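Local structure of 16S rRNA processing protein (Pseudomonas aeruginosa, 2F1L) at residues 82-86 and 87-91. The protein assists a late step in assembly of the 30S ribosomal subunit, possibly of its head region, and is needed for efficient processing of 16S rRNA. Residues are numbered along the deposited sequence; the frame is centred on the assembly and turned at random.
Sequences KGLDD and REEAR
Leu-84 lays its CD1 methyl over Ala-90, with Leu-84 CD1 4.2 Å from Ala-90 CB, and because Leu-84 and Ala-90 both also touch Val-36 of strand 35-40, this apolar patch seats the short helix 87-91 on the beta sheet of the RimM N-terminal domain. In the modelled conformer of Glu-89, one of two, Leu-84 CD1 also lies 3.5 Å from Glu-89 CG, a contact that may differ in the other. Asp-86 is the N-cap of that helix, which follows the loop after strand 76-81. A chi1 of 69° in Asp-86 sets CG between the backbone N and the carbonyl carbon, turning the carboxylate back over the first turn. There Asp-86 OD2 accepts from two backbone amides, Glu-88 N at 2.9 Å and Glu-89 N at 3.3 Å. Both donors approach from the same face of the carboxylate, well above its plane, and the N-H...O angle of 132° makes the bond from Glu-88 the more bent. The negative cap probably also interacts favourably with the helix dipole. The backbone of Asp-86 contributes as well: its O takes the first helical bond, from Ala-90 N at 3.1 Å. Within the helix, Arg-91 grips Glu-88, three residues before it, side-on in a salt bridge, with Arg-91 NE 2.7 Å from Glu-88 OE1 and Arg-91 NH1 3.0 Å from Glu-88 OE2, the latter through the syn lone pair.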
ATOM      1  N   LYS A  82     -25.179  -6.209 -14.582  1.00 36.54           N
ATOM      2  CA  LYS A  82     -26.545  -6.535 -14.953  1.00 37.68           C
ATOM      3  C   LYS A  82     -26.616  -6.595 -16.456  1.00 36.83           C
ATOM      4  O   LYS A  82     -26.112  -5.717 -17.128  1.00 35.75           O
ATOM      5  CB  LYS A  82     -27.555  -5.525 -14.397  1.00 37.96           C
ATOM      6  CG  LYS A  82     -28.982  -5.963 -14.628  1.00 39.73           C
ATOM      7  CD  LYS A  82     -29.994  -5.127 -13.880  1.00 39.30           C
ATOM      8  CE  LYS A  82     -31.378  -5.551 -14.293  1.00 41.54           C
ATOM      9  NZ  LYS A  82     -32.357  -4.458 -14.069  1.00 48.99           N
ATOM     10  N   GLY A  83     -27.198  -7.673 -16.967  1.00 37.65           N
ATOM     11  CA  GLY A  83     -27.395  -7.855 -18.403  1.00 36.58           C
ATOM     12  C   GLY A  83     -26.151  -8.158 -19.222  1.00 35.29           C
ATOM     13  O   GLY A  83     -26.203  -8.109 -20.451  1.00 36.99           O
ATOM     14  N   LEU A  84     -25.046  -8.474 -18.558  1.00 33.53           N
ATOM     15  CA  LEU A  84     -23.814  -8.902 -19.233  1.00 33.62           C
ATOM     16  C   LEU A  84     -23.651 -10.393 -18.922  1.00 34.38           C
ATOM     17  O   LEU A  84     -23.136 -10.774 -17.866  1.00 36.79           O
ATOM     18  CB  LEU A  84     -22.621  -8.059 -18.736  1.00 33.30           C
ATOM     19  CG  LEU A  84     -21.227  -8.301 -19.287  1.00 31.55           C
ATOM     20  CD1 LEU A  84     -21.236  -8.152 -20.775  1.00 39.49           C
ATOM     21  CD2 LEU A  84     -20.246  -7.334 -18.722  1.00 30.77           C
ATOM     22  N   ASP A  85     -24.122 -11.236 -19.839  1.00 35.89           N
ATOM     23  CA  ASP A  85     -24.257 -12.676 -19.581  1.00 34.68           C
ATOM     24  C   ASP A  85     -23.459 -13.642 -20.447  1.00 35.05           C
ATOM     25  O   ASP A  85     -23.722 -14.834 -20.410  1.00 33.67           O
ATOM     26  CB  ASP A  85     -25.728 -13.044 -19.613  1.00 31.97           C
ATOM     27  CG  ASP A  85     -26.538 -12.190 -18.678  1.00 32.77           C
ATOM     28  OD1 ASP A  85     -26.166 -12.063 -17.493  1.00 37.28           O
ATOM     29  OD2 ASP A  85     -27.545 -11.630 -19.123  1.00 42.55           O
ATOM     30  N   ASP A  86     -22.483 -13.172 -21.220  1.00 38.13           N
ATOM     31  CA  ASP A  86     -21.469 -14.114 -21.765  1.00 38.80           C
ATOM     32  C   ASP A  86     -20.111 -13.496 -21.954  1.00 35.17           C
ATOM     33  O   ASP A  86     -19.946 -12.274 -22.032  1.00 32.18           O
ATOM     34  CB  ASP A  86     -21.909 -14.700 -23.096  1.00 42.44           C
ATOM     35  CG  ASP A  86     -21.906 -13.679 -24.168  1.00 43.20           C
ATOM     36  OD1 ASP A  86     -22.818 -12.856 -24.137  1.00 53.37           O
ATOM     37  OD2 ASP A  86     -20.966 -13.652 -24.975  1.00 35.36           O
ATOM     38  N   ARG A  87     -19.134 -14.381 -22.060  1.00 34.00           N
ATOM     39  CA  ARG A  87     -17.720 -13.974 -22.109  1.00 29.52           C
ATOM     40  C   ARG A  87     -17.443 -13.055 -23.270  1.00 28.21           C
ATOM     41  O   ARG A  87     -16.616 -12.191 -23.173  1.00 30.06           O
ATOM     42  CB  ARG A  87     -16.836 -15.214 -22.178  1.00 29.39           C
ATOM     43  CG  ARG A  87     -15.308 -14.993 -22.183  1.00 26.90           C
ATOM     44  CD  ARG A  87     -14.667 -16.328 -22.458  1.00 29.30           C
ATOM     45  NE  ARG A  87     -13.213 -16.346 -22.383  1.00 38.29           N
ATOM     46  CZ  ARG A  87     -12.524 -16.395 -21.254  1.00 28.17           C
ATOM     47  NH1 ARG A  87     -13.121 -16.410 -20.073  1.00 34.34           N
ATOM     48  NH2 ARG A  87     -11.225 -16.456 -21.304  1.00 35.67           N
ATOM     49  N   GLU A  88     -18.144 -13.225 -24.377  1.00 31.20           N
ATOM     50  CA  GLU A  88     -17.807 -12.498 -25.584  1.00 30.31           C
ATOM     51  C   GLU A  88     -18.251 -11.050 -25.517  1.00 31.80           C
ATOM     52  O   GLU A  88     -17.479 -10.184 -25.924  1.00 34.33           O
ATOM     53  CB  GLU A  88     -18.366 -13.213 -26.805  1.00 29.31           C
ATOM     54  CG  GLU A  88     -17.801 -14.601 -26.974  1.00 30.13           C
ATOM     55  CD  GLU A  88     -16.275 -14.653 -26.806  1.00 33.99           C
ATOM     56  OE1 GLU A  88     -15.561 -13.847 -27.455  1.00 24.85           O
ATOM     57  OE2 GLU A  88     -15.785 -15.486 -26.013  1.00 35.97           O
ATOM     58  N   GLU A  89     -19.462 -10.760 -25.021  1.00 31.12           N
ATOM     59  CA  GLU A  89     -19.816  -9.367 -24.765  0.50 31.97           C
ATOM     60  C   GLU A  89     -18.874  -8.766 -23.685  1.00 32.73           C
ATOM     61  O   GLU A  89     -18.427  -7.612 -23.805  1.00 31.59           O
ATOM     62  CB  GLU A  89     -21.287  -9.242 -24.367  0.50 32.67           C
ATOM     63  CG  GLU A  89     -21.774  -7.804 -24.171  0.50 34.82           C
ATOM     64  CD  GLU A  89     -21.796  -6.988 -25.441  0.50 38.11           C
ATOM     65  OE1 GLU A  89     -22.387  -7.451 -26.459  0.50 39.45           O
ATOM     66  OE2 GLU A  89     -21.233  -5.868 -25.407  0.50 44.33           O
ATOM     67  N   ALA A  90     -18.535  -9.560 -22.665  1.00 31.54           N
ATOM     68  CA  ALA A  90     -17.700  -9.091 -21.583  1.00 31.68           C
ATOM     69  C   ALA A  90     -16.312  -8.584 -22.026  1.00 33.58           C
ATOM     70  O   ALA A  90     -15.785  -7.643 -21.402  1.00 32.68           O
ATOM     71  CB  ALA A  90     -17.575 -10.134 -20.534  1.00 30.44           C
ATOM     72  N   ARG A  91     -15.739  -9.196 -23.072  1.00 30.74           N
ATOM     73  CA  ARG A  91     -14.444  -8.800 -23.582  1.00 31.77           C
ATOM     74  C   ARG A  91     -14.478  -7.336 -23.925  1.00 32.76           C
ATOM     75  O   ARG A  91     -13.496  -6.646 -23.736  1.00 35.40           O
ATOM     76  CB  ARG A  91     -14.113  -9.525 -24.873  1.00 30.74           C
ATOM     77  CG  ARG A  91     -13.584 -10.874 -24.713  1.00 33.00           C
ATOM     78  CD  ARG A  91     -13.222 -11.510 -26.096  1.00 36.30           C
ATOM     79  NE  ARG A  91     -13.441 -12.947 -26.014  1.00 34.03           N
ATOM     80  CZ  ARG A  91     -12.560 -13.799 -25.495  1.00 44.75           C
ATOM     81  NH1 ARG A  91     -12.842 -15.121 -25.418  1.00 37.80           N
ATOM     82  NH2 ARG A  91     -11.392 -13.329 -25.047  1.00 39.80           N
TER